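Local coordinates for protein peptidase M14, carboxypeptidase A (Thermoplasmatales archaeon SCGC AB-540-F20, PDB 4XED) that probably cleaves peptides as an M14-family carboxypeptidase and carries a calcium-binding PKD domain that may serve in protein binding, at residues A[36-41]-A[78-83]; A[26-31]-A[40-45]. All coordinates share one frame; numbering follows the deposited sequence.

Contact 1. Residues A[36-41]-A[78-83]; sequences DNITYY and AKAKDI. With CA (calcium ion), chain B; EDO (1,2-ethanediol), chain C.
Asp36 and Asp82 reach one calcium ion through different first torsions. Asp36 holds CG beside its backbone N (chi1 -62°), while Asp82 sets CG between N and the carbonyl carbon (chi1 63°). The two side chains then run side by side, at one end of an antiparallel strand pair in the PKD beta-sandwich. Asp36 OD2 binds the calcium at 2.3 Å and Asp82 OD2 binds it at 2.4 Å. The two oxygens, Asp36 OD2 and Asp82 OD2, sit 3.3 Å apart at nearly a right angle about the ion, whose charge probably offsets theirs. Asn4, Asp5, Asp32 and Asn34 complete the site. Tyr86 is a polar partner of Asp82.

Beyond the metal, Thr39 and Lys81 form a hydrogen-bonded pair, and so do Tyr41 and Lys79. The Tyr41 N to Lys79 O bond is 2.9 Å and nearly straight. Tyr40 and Ala80 sit between them as a non-hydrogen-bonded pair, and Tyr40 CD1 packs against Ala80 CB. On the other face Lys79 extends alongside Tyr41, with a salt bridge to Glu87. Its ammonium is at most weakly attracted to the Tyr41 ring. A water lies 2.8 Å from Thr39 OG1 and donates a hydrogen bond to Lys81 O.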
loop_
_atom_site.group_PDB
_atom_site.type_symbol
_atom_site.label_atom_id
_atom_site.label_comp_id
_atom_site.label_asym_id
_atom_site.label_seq_id
_atom_site.Cartn_x
_atom_site.Cartn_y
_atom_site.Cartn_z
ATOM N N ASP A 36 -1.839 3.582 17.552
ATOM C CA ASP A 36 -2.269 4.820 16.920
ATOM C C ASP A 36 -2.982 4.542 15.601
ATOM O O ASP A 36 -2.661 3.593 14.895
ATOM C CB ASP A 36 -1.060 5.686 16.593
ATOM C CG ASP A 36 -0.267 6.099 17.822
ATOM O OD1 ASP A 36 -0.854 6.241 18.922
ATOM O OD2 ASP A 36 0.946 6.333 17.681
ATOM N N ASN A 37 -3.947 5.398 15.268
ATOM C CA ASN A 37 -4.480 5.444 13.923
ATOM C C ASN A 37 -3.380 5.815 12.953
ATOM O O ASN A 37 -2.411 6.507 13.321
ATOM C CB ASN A 37 -5.587 6.479 13.820
ATOM C CG ASN A 37 -6.852 6.083 14.532
ATOM O OD1 ASN A 37 -7.069 4.931 14.907
ATOM N ND2 ASN A 37 -7.712 7.060 14.724
ATOM N N ILE A 38 -3.492 5.325 11.722
ATOM C CA ILE A 38 -2.477 5.608 10.698
ATOM C C ILE A 38 -3.082 5.937 9.333
ATOM O O ILE A 38 -4.223 5.571 9.031
ATOM C CB ILE A 38 -1.405 4.455 10.512
ATOM C CG1 ILE A 38 -1.944 3.231 9.737
ATOM C CG2 ILE A 38 -0.820 4.045 11.856
ATOM C CD1 ILE A 38 -2.935 2.382 10.470
ATOM N N THR A 39 -2.292 6.616 8.504
ATOM C CA THR A 39 -2.619 6.864 7.111
ATOM C C THR A 39 -1.586 6.129 6.255
ATOM O O THR A 39 -0.469 5.881 6.706
ATOM C CB THR A 39 -2.647 8.360 6.736
ATOM O OG1 THR A 39 -1.420 8.993 7.115
ATOM C CG2 THR A 39 -3.832 9.053 7.409
ATOM N N TYR A 40 -1.968 5.774 5.035
ATOM C CA TYR A 40 -1.109 5.052 4.116
ATOM C C TYR A 40 -0.738 5.904 2.903
ATOM O O TYR A 40 -1.557 6.662 2.399
ATOM C CB TYR A 40 -1.807 3.786 3.605
ATOM C CG TYR A 40 -2.073 2.730 4.652
ATOM C CD1 TYR A 40 -1.116 1.759 4.958
ATOM C CD2 TYR A 40 -3.277 2.696 5.336
ATOM C CE1 TYR A 40 -1.358 0.777 5.912
ATOM C CE2 TYR A 40 -3.530 1.725 6.307
ATOM C CZ TYR A 40 -2.565 0.760 6.579
ATOM O OH TYR A 40 -2.727 -0.227 7.529
ATOM N N TYR A 41 0.495 5.733 2.443
ATOM C CA TYR A 41 0.980 6.325 1.192
ATOM C C TYR A 41 1.297 5.137 0.302
ATOM O O TYR A 41 2.152 4.322 0.631
ATOM C CB TYR A 41 2.203 7.220 1.415
ATOM C CG TYR A 41 2.617 7.985 0.201
ATOM C CD1 TYR A 41 3.225 7.351 -0.875
ATOM C CD2 TYR A 41 2.429 9.367 0.125
ATOM C CE1 TYR A 41 3.615 8.036 -1.974
ATOM C CE2 TYR A 41 2.830 10.082 -1.006
ATOM C CZ TYR A 41 3.421 9.395 -2.058
ATOM O OH TYR A 41 3.859 10.041 -3.197
ATOM N N ALA A 78 3.908 0.511 -0.197
ATOM C CA ALA A 78 3.087 1.184 0.788
ATOM C C ALA A 78 3.884 1.469 2.038
ATOM O O ALA A 78 4.607 0.622 2.538
ATOM C CB ALA A 78 1.861 0.363 1.125
ATOM N N LYS A 79 3.730 2.688 2.547
ATOM C CA LYS A 79 4.253 3.081 3.870
ATOM C C LYS A 79 3.102 3.681 4.679
ATOM O O LYS A 79 2.036 3.975 4.118
ATOM C CB LYS A 79 5.445 4.030 3.756
ATOM C CG LYS A 79 5.118 5.360 3.132
ATOM C CD LYS A 79 6.326 6.301 3.085
ATOM C CE LYS A 79 6.018 7.527 2.195
ATOM N NZ LYS A 79 7.113 8.564 2.306
ATOM N N ALA A 80 3.305 3.820 5.985
ATOM C CA ALA A 80 2.245 4.324 6.834
ATOM C C ALA A 80 2.857 5.353 7.787
ATOM O O ALA A 80 4.044 5.302 8.134
ATOM C CB ALA A 80 1.618 3.206 7.628
ATOM N N LYS A 81 2.040 6.284 8.273
ATOM C CA LYS A 81 2.486 7.199 9.308
ATOM C C LYS A 81 1.380 7.337 10.323
ATOM O O LYS A 81 0.197 7.258 10.016
ATOM C CB LYS A 81 2.884 8.554 8.750
ATOM C CG LYS A 81 1.738 9.434 8.345
ATOM C CD LYS A 81 2.252 10.744 7.730
ATOM C CE LYS A 81 1.107 11.552 7.210
ATOM N NZ LYS A 81 1.557 12.868 6.675
ATOM N N ASP A 82 1.771 7.505 11.566
ATOM C CA ASP A 82 0.780 7.686 12.592
ATOM C C ASP A 82 0.315 9.145 12.702
ATOM O O ASP A 82 0.673 9.968 11.898
ATOM C CB ASP A 82 1.296 7.124 13.925
ATOM C CG ASP A 82 2.539 7.815 14.470
ATOM O OD1 ASP A 82 2.893 8.929 14.053
ATOM O OD2 ASP A 82 3.146 7.227 15.394
ATOM N N ILE A 83 -0.502 9.448 13.716
ATOM C CA ILE A 83 -1.102 10.758 13.867
ATOM C C ILE A 83 -0.048 11.811 14.156
ATOM O O ILE A 83 -0.225 12.971 13.787
ATOM C CB ILE A 83 -2.184 10.743 14.980
ATOM C CG1 ILE A 83 -3.255 9.709 14.633
ATOM C CG2 ILE A 83 -2.795 12.116 15.193
ATOM C CD1 ILE A 83 -3.806 9.802 13.183
HETATM CA CA CA B . 2.981 5.454 16.955
HETATM C C1 EDO C . 6.434 10.813 -0.489
HETATM O O1 EDO C . 6.202 10.793 0.911
HETATM C C2 EDO C . 7.050 9.481 -0.881
HETATM O O2 EDO C . 7.790 9.644 -2.099
HETATM O O HOH W 1 -1.511 9.988 9.764
#

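Contact 2. Residues A[26-31]-A[40-45]; sequences YTFVTT and YYIEWG
Phe28 and Ile42 meet from opposite directions in the tight part of this contact. Ile42 CD1 sits over the centre of the Phe28 ring, 3.8 Å from the ring centroid, in a CH-pi contact. Trp44 CH2 comes to the ring edge, 3.9 Å from Phe28 CZ. Ile42 CG2 in turn covers one face of Trp44. Tyr26 adds its CD2, which lies 3.8 Å from Trp44 CZ3, and the two rings are oblique, with planes 65° apart. An alanine in place of Phe28 removes the ring under Ile42 CD1, which would probably open a gap there and leave Trp44 less firmly held.

At the other end the contact is sparser. With its CG beside the backbone N (chi1 -66°), Tyr40 carries its hydroxyl across to the turn after strand 24-29. There Thr30 N donates to Tyr40 OH at 3.0 Å, with a bent angle of 139°. Thr30 OG1 is hydrogen-bonded to Asn8 O. Val29, partly exposed, directs its side chain away from Tyr40. No backbone hydrogen bonds join the two strands, whose axes are 9.8 Å apart. Aromatic and aliphatic side chains facing one another between two sheets form the hydrophobic core of this immunoglobulin-like PKD beta-sandwich.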
loop_
_atom_site.group_PDB
_atom_site.type_symbol
_atom_site.label_atom_id
_atom_site.label_comp_id
_atom_site.label_asym_id
_atom_site.label_seq_id
_atom_site.Cartn_x
_atom_site.Cartn_y
_atom_site.Cartn_z
ATOM N N TYR A 26 -5.910 -5.212 -4.073
ATOM C CA TYR A 26 -4.748 -5.305 -3.185
ATOM C C TYR A 26 -5.166 -5.018 -1.744
ATOM O O TYR A 26 -5.879 -4.061 -1.474
ATOM C CB TYR A 26 -3.609 -4.369 -3.703
ATOM C CG TYR A 26 -3.165 -4.892 -5.043
ATOM C CD1 TYR A 26 -2.182 -5.857 -5.148
ATOM C CD2 TYR A 26 -3.815 -4.509 -6.203
ATOM C CE1 TYR A 26 -1.882 -6.454 -6.352
ATOM C CE2 TYR A 26 -3.494 -5.080 -7.450
ATOM C CZ TYR A 26 -2.553 -6.055 -7.505
ATOM O OH TYR A 26 -2.267 -6.622 -8.743
ATOM N N THR A 27 -4.673 -5.869 -0.859
ATOM C CA THR A 27 -4.960 -5.786 0.561
ATOM C C THR A 27 -3.744 -5.200 1.271
ATOM O O THR A 27 -2.623 -5.700 1.099
ATOM C CB THR A 27 -5.273 -7.175 1.119
ATOM O OG1 THR A 27 -6.408 -7.708 0.440
ATOM C CG2 THR A 27 -5.530 -7.102 2.608
ATOM N N PHE A 28 -3.970 -4.139 2.058
ATOM C CA PHE A 28 -2.906 -3.418 2.756
ATOM C C PHE A 28 -3.189 -3.487 4.242
ATOM O O PHE A 28 -4.336 -3.242 4.673
ATOM C CB PHE A 28 -2.865 -1.944 2.337
ATOM C CG PHE A 28 -2.576 -1.732 0.871
ATOM C CD1 PHE A 28 -3.585 -1.791 -0.076
ATOM C CD2 PHE A 28 -1.300 -1.447 0.420
ATOM C CE1 PHE A 28 -3.337 -1.612 -1.424
ATOM C CE2 PHE A 28 -1.048 -1.271 -0.931
ATOM C CZ PHE A 28 -2.087 -1.347 -1.839
ATOM N N VAL A 29 -2.162 -3.746 5.038
ATOM C CA VAL A 29 -2.355 -3.633 6.483
ATOM C C VAL A 29 -1.050 -3.461 7.227
ATOM O O VAL A 29 -0.017 -4.021 6.853
ATOM C CB VAL A 29 -3.101 -4.868 7.066
ATOM C CG1 VAL A 29 -2.302 -6.137 6.854
ATOM C CG2 VAL A 29 -3.466 -4.685 8.555
ATOM N N THR A 30 -1.098 -2.649 8.277
ATOM C CA THR A 30 -0.033 -2.615 9.236
ATOM C C THR A 30 -0.621 -2.334 10.612
ATOM O O THR A 30 -1.824 -2.098 10.741
ATOM C CB THR A 30 1.038 -1.585 8.854
ATOM O OG1 THR A 30 2.222 -1.911 9.579
ATOM C CG2 THR A 30 0.618 -0.150 9.174
ATOM N N THR A 31 0.241 -2.383 11.615
ATOM C CA THR A 31 -0.093 -1.958 12.965
ATOM C C THR A 31 0.888 -0.886 13.416
ATOM O O THR A 31 2.017 -0.800 12.956
ATOM C CB THR A 31 -0.039 -3.137 13.972
ATOM O OG1 THR A 31 1.285 -3.655 14.066
ATOM C CG2 THR A 31 -0.932 -4.270 13.553
ATOM N N TYR A 40 -1.968 5.774 5.035
ATOM C CA TYR A 40 -1.109 5.052 4.116
ATOM C C TYR A 40 -0.738 5.904 2.903
ATOM O O TYR A 40 -1.557 6.662 2.399
ATOM C CB TYR A 40 -1.807 3.786 3.605
ATOM C CG TYR A 40 -2.073 2.730 4.652
ATOM C CD1 TYR A 40 -1.116 1.759 4.958
ATOM C CD2 TYR A 40 -3.277 2.696 5.336
ATOM C CE1 TYR A 40 -1.358 0.777 5.912
ATOM C CE2 TYR A 40 -3.530 1.725 6.307
ATOM C CZ TYR A 40 -2.565 0.760 6.579
ATOM O OH TYR A 40 -2.727 -0.227 7.529
ATOM N N TYR A 41 0.495 5.733 2.443
ATOM C CA TYR A 41 0.980 6.325 1.192
ATOM C C TYR A 41 1.297 5.137 0.302
ATOM O O TYR A 41 2.152 4.322 0.631
ATOM C CB TYR A 41 2.203 7.220 1.415
ATOM C CG TYR A 41 2.617 7.985 0.201
ATOM C CD1 TYR A 41 3.225 7.351 -0.875
ATOM C CD2 TYR A 41 2.429 9.367 0.125
ATOM C CE1 TYR A 41 3.615 8.036 -1.974
ATOM C CE2 TYR A 41 2.830 10.082 -1.006
ATOM C CZ TYR A 41 3.421 9.395 -2.058
ATOM O OH TYR A 41 3.859 10.041 -3.197
ATOM N N ILE A 42 0.549 5.002 -0.792
ATOM C CA ILE A 42 0.676 3.889 -1.726
ATOM C C ILE A 42 1.183 4.422 -3.070
ATOM O O ILE A 42 0.639 5.394 -3.611
ATOM C CB ILE A 42 -0.674 3.194 -1.914
ATOM C CG1 ILE A 42 -1.168 2.627 -0.569
ATOM C CG2 ILE A 42 -0.618 2.136 -3.017
ATOM C CD1 ILE A 42 -2.609 2.208 -0.600
ATOM N N GLU A 43 2.186 3.739 -3.622
ATOM C CA GLU A 43 2.644 3.912 -5.005
ATOM C C GLU A 43 2.200 2.695 -5.796
ATOM O O GLU A 43 2.468 1.562 -5.396
ATOM C CB GLU A 43 4.163 3.987 -5.072
ATOM C CG GLU A 43 4.766 5.178 -4.410
ATOM C CD GLU A 43 6.280 5.137 -4.408
ATOM O OE1 GLU A 43 6.876 4.063 -4.681
ATOM O OE2 GLU A 43 6.885 6.193 -4.144
ATOM N N TRP A 44 1.496 2.894 -6.900
ATOM C CA TRP A 44 1.098 1.772 -7.739
ATOM C C TRP A 44 2.193 1.355 -8.745
ATOM O O TRP A 44 2.035 0.383 -9.490
ATOM C CB TRP A 44 -0.197 2.094 -8.493
ATOM C CG TRP A 44 -1.386 2.244 -7.581
ATOM C CD1 TRP A 44 -2.069 3.379 -7.304
ATOM C CD2 TRP A 44 -2.025 1.206 -6.830
ATOM N NE1 TRP A 44 -3.092 3.131 -6.423
ATOM C CE2 TRP A 44 -3.087 1.798 -6.114
ATOM C CE3 TRP A 44 -1.804 -0.181 -6.685
ATOM C CZ2 TRP A 44 -3.952 1.045 -5.303
ATOM C CZ3 TRP A 44 -2.638 -0.917 -5.867
ATOM C CH2 TRP A 44 -3.694 -0.299 -5.183
ATOM N N GLY A 45 3.297 2.098 -8.777
ATOM C CA GLY A 45 4.448 1.771 -9.598
ATOM C C GLY A 45 4.418 2.353 -10.999
ATOM O O GLY A 45 5.385 2.186 -11.755
#

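From the N terminus the chain passes Asn4 and Asp5 of the calcium site and strand 11-13, then enters strand 24-29, which carries residues 26-31 of contact 2. It then passes the calcium-binding turn and enters strand 38-43. Residues 40-45 close contact 2 there, across a loop of eight residues. That loop includes Asp36, so contact 1 opens before contact 2 closes. Contact 1 closes much later, at residues 78-83, so the two contacts cross. Tyr40 and Tyr41 belong to both. Contact 1 joins neighbouring strands within one sheet, and contact 2 joins that sheet to the other. They touch where Ala78 CB packs on Phe28 and Ala80 CB on Thr30.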